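Local coordinates for putative 2,5-diketo-D-gluconic acid reductase B (Sinorhizobium meliloti, PDB 3UP8), which probably reduces methylglyoxal to hydroxyacetone with NADPH, as an aldo/keto reductase related to 2,5-diketo-D-gluconate reductases, at residues Arg153-Met165 and Leu171-Tyr183. Sequence-based numbering, arbitrary orientation.
Sequences RHIGISNFNTTQM and LSDAPIATNQVEY
Ser172 meets Ile155 at the start of 171-183: OG, held by a hydrogen bond to Ala174 O, lies 3.3 Å from Ile155 CD1. The same methyl touches Ala174 CB and Ile176 CD1, because chi1 of 56° sets CG1 of Ile155 between its backbone N and carbonyl carbon. A water bridges Pro175 O to Ile155 N. Ile176 turns CG2 onto Gly156 CA and Ile157 CG1. Parallel ladder bonds follow: Ala177 N gives to Ile155 O (2.8 Å), and Thr178 O receives Ile157 N.

The Asn179 side chain reaches past the ladder to the loop after strand 154-158. With CG anti to the backbone N (chi1 -175°), its amide passes obliquely across Ile157 CG1; ND2 gives to Phe160 O at 2.9 Å, the acceptor near the amide plane, while OD1 takes a weak bond from Phe160 N (3.4 Å). Met165, a selenomethionine, crosses the Asn179 side chain at about a right angle, with SE 3.5 Å from ND2. A leucine here would probably leave Phe160 O without its donor and let the turn into helix 162-171 shift.

Gln180 N gives to Ile157 O, and Gln180 O is gripped from opposite faces of its plane by Ser158 OG (2.7 Å) and Asn159 N (2.8 Å). Val181 CG1 lies against Asn159, whose OD1, also bonded to Tyr206, reaches Glu182 N through a water. Gln180 adjoins Lys95, predicted to lower the active-site tyrosine's pKa, and Asn159 adjoins His128, predicted to bind substrate. Roughly parallel strands (axes 4.4 Å apart, 21°) and helix 162-171 form a beta-alpha-beta unit of the eight-stranded aldo/keto reductase TIM barrel.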
ATOM      1  N   ARG A 153      13.595  -4.714  -6.318  1.00 12.83           N
ATOM      2  CA  ARG A 153      13.283  -4.561  -7.737  1.00 12.95           C
ATOM      3  C   ARG A 153      12.859  -3.114  -8.035  1.00 13.00           C
ATOM      4  O   ARG A 153      13.294  -2.512  -9.025  1.00 13.05           O
ATOM      5  CB  ARG A 153      12.189  -5.557  -8.166  1.00 13.03           C
ATOM      6  CG  ARG A 153      12.620  -7.031  -8.138  1.00 14.74           C
ATOM      7  CD  ARG A 153      13.589  -7.412  -9.261  1.00 19.25           C
ATOM      8  NE  ARG A 153      14.095  -8.789  -9.105  1.00 21.73           N
ATOM      9  CZ  ARG A 153      15.198  -9.132  -8.431  1.00 23.80           C
ATOM     10  NH1 ARG A 153      15.950  -8.215  -7.827  1.00 22.81           N
ATOM     11  NH2 ARG A 153      15.542 -10.414  -8.349  1.00 25.02           N
ATOM     12  N   HIS A 154      12.023  -2.563  -7.159  1.00 12.93           N
ATOM     13  CA  HIS A 154      11.455  -1.236  -7.348  1.00 13.55           C
ATOM     14  C   HIS A 154      11.532  -0.481  -6.034  1.00 12.91           C
ATOM     15  O   HIS A 154      11.555  -1.089  -4.961  1.00 12.93           O
ATOM     16  CB  HIS A 154      10.006  -1.373  -7.799  1.00 13.73           C
ATOM     17  CG  HIS A 154       9.852  -2.237  -9.000  1.00 14.09           C
ATOM     18  ND1 HIS A 154      10.146  -1.798 -10.272  1.00 13.98           N
ATOM     19  CD2 HIS A 154       9.450  -3.523  -9.124  1.00 14.28           C
ATOM     20  CE1 HIS A 154       9.942  -2.783 -11.126  1.00 14.86           C
ATOM     21  NE2 HIS A 154       9.522  -3.840 -10.455  1.00 12.86           N
ATOM     22  N   ILE A 155      11.621   0.842  -6.116  1.00 11.97           N
ATOM     23  CA  ILE A 155      11.730   1.667  -4.915  1.00 11.21           C
ATOM     24  C   ILE A 155      10.556   2.660  -4.827  1.00 11.50           C
ATOM     25  O   ILE A 155       9.988   3.051  -5.845  1.00 11.32           O
ATOM     26  CB  ILE A 155      13.096   2.410  -4.843  1.00 11.56           C
ATOM     27  CG1 ILE A 155      13.348   3.278  -6.098  1.00 11.34           C
ATOM     28  CG2 ILE A 155      14.246   1.413  -4.635  1.00 10.78           C
ATOM     29  CD1 ILE A 155      14.476   4.300  -5.896  1.00 10.21           C
ATOM     30  N   GLY A 156      10.202   3.058  -3.613  1.00 10.56           N
ATOM     31  CA  GLY A 156       9.154   4.045  -3.427  1.00 10.98           C
ATOM     32  C   GLY A 156       9.180   4.757  -2.101  1.00 11.28           C
ATOM     33  O   GLY A 156      10.156   4.652  -1.326  1.00 11.00           O
ATOM     34  N   ILE A 157       8.092   5.484  -1.841  1.00 11.13           N
ATOM     35  CA  ILE A 157       7.969   6.330  -0.663  1.00 12.09           C
ATOM     36  C   ILE A 157       6.638   6.131   0.035  1.00 12.48           C
ATOM     37  O   ILE A 157       5.729   5.510  -0.505  1.00 13.37           O
ATOM     38  CB  ILE A 157       8.171   7.822  -1.031  1.00 12.02           C
ATOM     39  CG1 ILE A 157       7.146   8.235  -2.112  1.00 11.88           C
ATOM     40  CG2 ILE A 157       9.634   8.042  -1.474  1.00 11.73           C
ATOM     41  CD1 ILE A 157       7.323   9.630  -2.690  1.00 14.00           C
ATOM     42  N   SER A 158       6.520   6.655   1.248  1.00 13.42           N
ATOM     43  CA  SER A 158       5.292   6.497   2.003  1.00 13.07           C
ATOM     44  C   SER A 158       5.098   7.717   2.867  1.00 13.38           C
ATOM     45  O   SER A 158       6.034   8.161   3.548  1.00 13.74           O
ATOM     46  CB  SER A 158       5.318   5.195   2.830  1.00 13.25           C
ATOM     47  OG  SER A 158       4.050   4.909   3.429  1.00 14.94           O
ATOM     48  N   ASN A 159       3.879   8.262   2.818  1.00 13.41           N
ATOM     49  CA  ASN A 159       3.457   9.403   3.617  1.00 13.39           C
ATOM     50  C   ASN A 159       4.183  10.690   3.253  1.00 13.67           C
ATOM     51  O   ASN A 159       4.333  11.583   4.095  1.00 13.50           O
ATOM     52  CB  ASN A 159       3.609   9.099   5.109  1.00 13.18           C
ATOM     53  CG  ASN A 159       2.872   7.841   5.516  1.00 14.77           C
ATOM     54  OD1 ASN A 159       1.646   7.790   5.446  1.00 14.78           O
ATOM     55  ND2 ASN A 159       3.615   6.808   5.917  1.00 11.93           N
ATOM     56  N   PHE A 160       4.634  10.774   2.006  1.00 13.62           N
ATOM     57  CA  PHE A 160       5.291  11.977   1.518  1.00 13.64           C
ATOM     58  C   PHE A 160       4.218  12.948   1.015  1.00 14.14           C
ATOM     59  O   PHE A 160       3.235  12.531   0.383  1.00 12.88           O
ATOM     60  CB  PHE A 160       6.232  11.632   0.360  1.00 13.74           C
ATOM     61  CG  PHE A 160       7.573  11.081   0.786  1.00 14.09           C
ATOM     62  CD1 PHE A 160       8.737  11.454   0.103  1.00 13.47           C
ATOM     63  CD2 PHE A 160       7.683  10.191   1.849  1.00 13.79           C
ATOM     64  CE1 PHE A 160       9.987  10.940   0.484  1.00 14.17           C
ATOM     65  CE2 PHE A 160       8.926   9.685   2.243  1.00 13.71           C
ATOM     66  CZ  PHE A 160      10.079  10.053   1.564  1.00 12.90           C
ATOM     67  N   ASN A 161       4.417  14.243   1.269  1.00 14.58           N
ATOM     68  CA  ASN A 161       3.547  15.249   0.673  1.00 15.16           C
ATOM     69  C   ASN A 161       4.008  15.525  -0.764  1.00 15.11           C
ATOM     70  O   ASN A 161       5.019  14.946  -1.205  1.00 14.96           O
ATOM     71  CB  ASN A 161       3.491  16.508   1.557  1.00 15.55           C
ATOM     72  CG  ASN A 161       4.816  17.252   1.627  1.00 14.96           C
ATOM     73  OD1 ASN A 161       5.699  17.058   0.794  1.00 17.31           O
ATOM     74  ND2 ASN A 161       4.952  18.121   2.629  1.00 16.42           N
ATOM     75  N   THR A 162       3.288  16.383  -1.500  1.00 14.67           N
ATOM     76  CA  THR A 162       3.595  16.603  -2.921  1.00 14.79           C
ATOM     77  C   THR A 162       4.990  17.196  -3.132  1.00 14.96           C
ATOM     78  O   THR A 162       5.687  16.849  -4.084  1.00 13.63           O
ATOM     79  CB  THR A 162       2.510  17.461  -3.670  1.00 14.83           C
ATOM     80  OG1 THR A 162       2.366  18.713  -3.012  1.00 14.18           O
ATOM     81  CG2 THR A 162       1.154  16.775  -3.636  1.00 15.03           C
ATOM     82  N   THR A 163       5.394  18.075  -2.221  1.00 15.75           N
ATOM     83  CA  THR A 163       6.702  18.701  -2.289  1.00 16.97           C
ATOM     84  C   THR A 163       7.786  17.623  -2.190  1.00 16.29           C
ATOM     85  O   THR A 163       8.753  17.631  -2.948  1.00 16.59           O
ATOM     86  CB  THR A 163       6.875  19.746  -1.161  1.00 17.28           C
ATOM     87  OG1 THR A 163       5.824  20.713  -1.275  1.00 20.22           O
ATOM     88  CG2 THR A 163       8.211  20.461  -1.307  1.00 18.75           C
ATOM     89  N   GLN A 164       7.586  16.673  -1.277  1.00 16.46           N
ATOM     90  CA  GLN A 164       8.561  15.605  -1.058  1.00 15.87           C
ATOM     91  C   GLN A 164       8.545  14.556  -2.167  1.00 15.86           C
ATOM     92  O   GLN A 164       9.571  13.921  -2.448  1.00 15.32           O
ATOM     93  CB  GLN A 164       8.329  14.973   0.310  1.00 15.51           C
ATOM     94  CG  GLN A 164       8.500  15.979   1.455  1.00 16.22           C
ATOM     95  CD  GLN A 164       7.886  15.509   2.755  1.00 16.78           C
ATOM     96  OE1 GLN A 164       6.921  14.730   2.777  1.00 16.06           O
ATOM     97  NE2 GLN A 164       8.442  15.976   3.855  1.00 18.06           N
HETATM   98  N   MSE A 165       7.378  14.367  -2.778  1.00 15.87           N
HETATM   99  CA  MSE A 165       7.237  13.471  -3.906  1.00 16.73           C
HETATM  100  C   MSE A 165       8.080  14.011  -5.056  1.00 16.83           C
HETATM  101  O   MSE A 165       8.847  13.269  -5.674  1.00 15.68           O
HETATM  102  CB  MSE A 165       5.767  13.355  -4.339  1.00 16.94           C
HETATM  103  CG  MSE A 165       4.879  12.604  -3.327  1.00 18.70           C
HETATM  104 SE   MSE A 165       2.971  12.879  -3.714  1.00 21.77          SE
HETATM  105  CE  MSE A 165       2.904  11.928  -5.375  1.00 18.03           C
ATOM    106  N   LEU A 171      15.645  13.566  -7.053  1.00 13.69           N
ATOM    107  CA  LEU A 171      16.925  13.070  -6.518  1.00 14.34           C
ATOM    108  C   LEU A 171      17.249  11.617  -6.886  1.00 14.25           C
ATOM    109  O   LEU A 171      18.396  11.187  -6.754  1.00 14.33           O
ATOM    110  CB  LEU A 171      16.955  13.220  -4.995  1.00 13.81           C
ATOM    111  CG  LEU A 171      16.935  14.648  -4.455  1.00 15.29           C
ATOM    112  CD1 LEU A 171      16.741  14.644  -2.948  1.00 13.33           C
ATOM    113  CD2 LEU A 171      18.219  15.408  -4.856  1.00 13.72           C
ATOM    114  N   SER A 172      16.252  10.871  -7.356  1.00 14.06           N
ATOM    115  CA  SER A 172      16.415   9.412  -7.544  1.00 14.20           C
ATOM    116  C   SER A 172      16.742   9.048  -8.966  1.00 14.49           C
ATOM    117  O   SER A 172      15.990   9.383  -9.876  1.00 13.45           O
ATOM    118  CB  SER A 172      15.151   8.662  -7.107  1.00 14.03           C
ATOM    119  OG  SER A 172      15.342   7.259  -7.191  1.00 14.78           O
ATOM    120  N   ASP A 173      17.856   8.333  -9.144  1.00 15.38           N
ATOM    121  CA  ASP A 173      18.253   7.833 -10.454  1.00 16.99           C
ATOM    122  C   ASP A 173      17.171   6.886 -10.995  1.00 16.98           C
ATOM    123  O   ASP A 173      16.740   7.023 -12.154  1.00 16.91           O
ATOM    124  CB  ASP A 173      19.621   7.144 -10.371  1.00 18.08           C
ATOM    125  CG  ASP A 173      20.137   6.693 -11.728  1.00 22.77           C
ATOM    126  OD1 ASP A 173      20.014   7.454 -12.704  1.00 25.48           O
ATOM    127  OD2 ASP A 173      20.674   5.568 -11.820  1.00 29.09           O
ATOM    128  N   ALA A 174      16.728   5.947 -10.146  1.00 16.43           N
ATOM    129  CA  ALA A 174      15.623   5.042 -10.484  1.00 16.43           C
ATOM    130  C   ALA A 174      14.262   5.740 -10.325  1.00 16.24           C
ATOM    131  O   ALA A 174      14.120   6.618  -9.467  1.00 15.70           O
ATOM    132  CB  ALA A 174      15.673   3.789  -9.590  1.00 16.52           C
ATOM    133  N   PRO A 175      13.252   5.334 -11.130  1.00 16.35           N
ATOM    134  CA  PRO A 175      11.927   5.890 -10.929  1.00 16.25           C
ATOM    135  C   PRO A 175      11.382   5.548  -9.548  1.00 15.71           C
ATOM    136  O   PRO A 175      11.771   4.523  -8.943  1.00 15.61           O
ATOM    137  CB  PRO A 175      11.067   5.226 -12.016  1.00 16.67           C
ATOM    138  CG  PRO A 175      12.021   4.611 -12.980  1.00 18.15           C
ATOM    139  CD  PRO A 175      13.281   4.330 -12.207  1.00 16.31           C
ATOM    140  N   ILE A 176      10.524   6.425  -9.045  1.00 14.03           N
ATOM    141  CA  ILE A 176       9.830   6.199  -7.783  1.00 14.14           C
ATOM    142  C   ILE A 176       8.496   5.570  -8.168  1.00 13.69           C
ATOM    143  O   ILE A 176       7.718   6.172  -8.894  1.00 13.05           O
ATOM    144  CB  ILE A 176       9.579   7.510  -7.031  1.00 13.77           C
ATOM    145  CG1 ILE A 176      10.905   8.199  -6.673  1.00 14.69           C
ATOM    146  CG2 ILE A 176       8.684   7.276  -5.794  1.00 13.94           C
ATOM    147  CD1 ILE A 176      11.752   7.451  -5.636  1.00 16.49           C
ATOM    148  N   ALA A 177       8.257   4.347  -7.700  1.00 13.47           N
ATOM    149  CA  ALA A 177       7.112   3.572  -8.146  1.00 12.93           C
ATOM    150  C   ALA A 177       5.768   4.057  -7.596  1.00 13.08           C
ATOM    151  O   ALA A 177       4.770   4.099  -8.326  1.00 13.63           O
ATOM    152  CB  ALA A 177       7.330   2.078  -7.786  1.00 12.92           C
ATOM    153  N   THR A 178       5.733   4.391  -6.302  1.00 12.99           N
ATOM    154  CA  THR A 178       4.485   4.641  -5.597  1.00 12.85           C
ATOM    155  C   THR A 178       4.740   5.515  -4.382  1.00 13.01           C
ATOM    156  O   THR A 178       5.863   5.588  -3.876  1.00 12.94           O
ATOM    157  CB  THR A 178       3.781   3.292  -5.153  1.00 13.18           C
ATOM    158  OG1 THR A 178       2.391   3.520  -4.871  1.00 13.94           O
ATOM    159  CG2 THR A 178       4.438   2.693  -3.902  1.00 12.54           C
ATOM    160  N   ASN A 179       3.687   6.194  -3.943  1.00 12.69           N
ATOM    161  CA  ASN A 179       3.634   6.819  -2.623  1.00 13.20           C
ATOM    162  C   ASN A 179       2.477   6.164  -1.853  1.00 13.46           C
ATOM    163  O   ASN A 179       1.303   6.273  -2.241  1.00 13.44           O
ATOM    164  CB  ASN A 179       3.441   8.344  -2.739  1.00 12.88           C
ATOM    165  CG  ASN A 179       3.508   9.056  -1.384  1.00 13.85           C
ATOM    166  OD1 ASN A 179       4.019   8.517  -0.399  1.00 13.17           O
ATOM    167  ND2 ASN A 179       2.975  10.267  -1.333  1.00 14.13           N
ATOM    168  N   GLN A 180       2.827   5.461  -0.785  1.00 12.66           N
ATOM    169  CA  GLN A 180       1.850   4.791   0.028  1.00 12.86           C
ATOM    170  C   GLN A 180       1.384   5.748   1.114  1.00 12.75           C
ATOM    171  O   GLN A 180       2.179   6.231   1.929  1.00 12.39           O
ATOM    172  CB  GLN A 180       2.403   3.491   0.634  1.00 12.19           C
ATOM    173  CG  GLN A 180       1.362   2.783   1.499  1.00 12.49           C
ATOM    174  CD  GLN A 180       1.784   1.404   1.980  1.00 13.07           C
ATOM    175  OE1 GLN A 180       2.357   0.602   1.225  1.00 13.64           O
ATOM    176  NE2 GLN A 180       1.468   1.106   3.239  1.00 11.53           N
ATOM    177  N   VAL A 181       0.087   6.035   1.086  1.00 13.01           N
ATOM    178  CA  VAL A 181      -0.528   7.015   1.973  1.00 12.95           C
ATOM    179  C   VAL A 181      -1.891   6.527   2.470  1.00 14.10           C
ATOM    180  O   VAL A 181      -2.508   5.646   1.864  1.00 13.00           O
ATOM    181  CB  VAL A 181      -0.748   8.371   1.262  1.00 13.60           C
ATOM    182  CG1 VAL A 181       0.599   9.003   0.841  1.00 13.17           C
ATOM    183  CG2 VAL A 181      -1.695   8.228   0.057  1.00 13.43           C
ATOM    184  N   GLU A 182      -2.331   7.098   3.590  1.00 13.70           N
ATOM    185  CA  GLU A 182      -3.696   6.894   4.094  1.00 14.37           C
ATOM    186  C   GLU A 182      -4.670   7.425   3.054  1.00 13.94           C
ATOM    187  O   GLU A 182      -4.535   8.550   2.609  1.00 14.15           O
ATOM    188  CB  GLU A 182      -3.884   7.675   5.392  1.00 13.56           C
ATOM    189  CG  GLU A 182      -5.247   7.507   6.002  1.00 15.73           C
ATOM    190  CD  GLU A 182      -5.394   8.241   7.314  1.00 16.78           C
ATOM    191  OE1 GLU A 182      -4.371   8.547   7.955  1.00 17.26           O
ATOM    192  OE2 GLU A 182      -6.549   8.502   7.699  1.00 18.53           O
ATOM    193  N   TYR A 183      -5.633   6.606   2.645  1.00 14.76           N
ATOM    194  CA  TYR A 183      -6.615   7.053   1.656  1.00 15.13           C
ATOM    195  C   TYR A 183      -7.900   6.245   1.830  1.00 15.95           C
ATOM    196  O   TYR A 183      -7.889   5.015   1.784  1.00 15.47           O
ATOM    197  CB  TYR A 183      -6.052   6.921   0.235  1.00 15.15           C
ATOM    198  CG  TYR A 183      -6.854   7.622  -0.849  1.00 15.56           C
ATOM    199  CD1 TYR A 183      -7.657   8.728  -0.564  1.00 14.96           C
ATOM    200  CD2 TYR A 183      -6.795   7.172  -2.174  1.00 17.48           C
ATOM    201  CE1 TYR A 183      -8.397   9.370  -1.580  1.00 17.10           C
ATOM    202  CE2 TYR A 183      -7.516   7.806  -3.193  1.00 16.86           C
ATOM    203  CZ  TYR A 183      -8.304   8.898  -2.888  1.00 17.44           C
ATOM    204  OH  TYR A 183      -9.008   9.491  -3.916  1.00 20.58           O
TER
HETATM  205  O   HOH W   1      11.477   1.887  -8.819  1.00 17.22           O
HETATM  206  O   HOH W   2      -0.803   9.237   4.798  1.00 15.09           O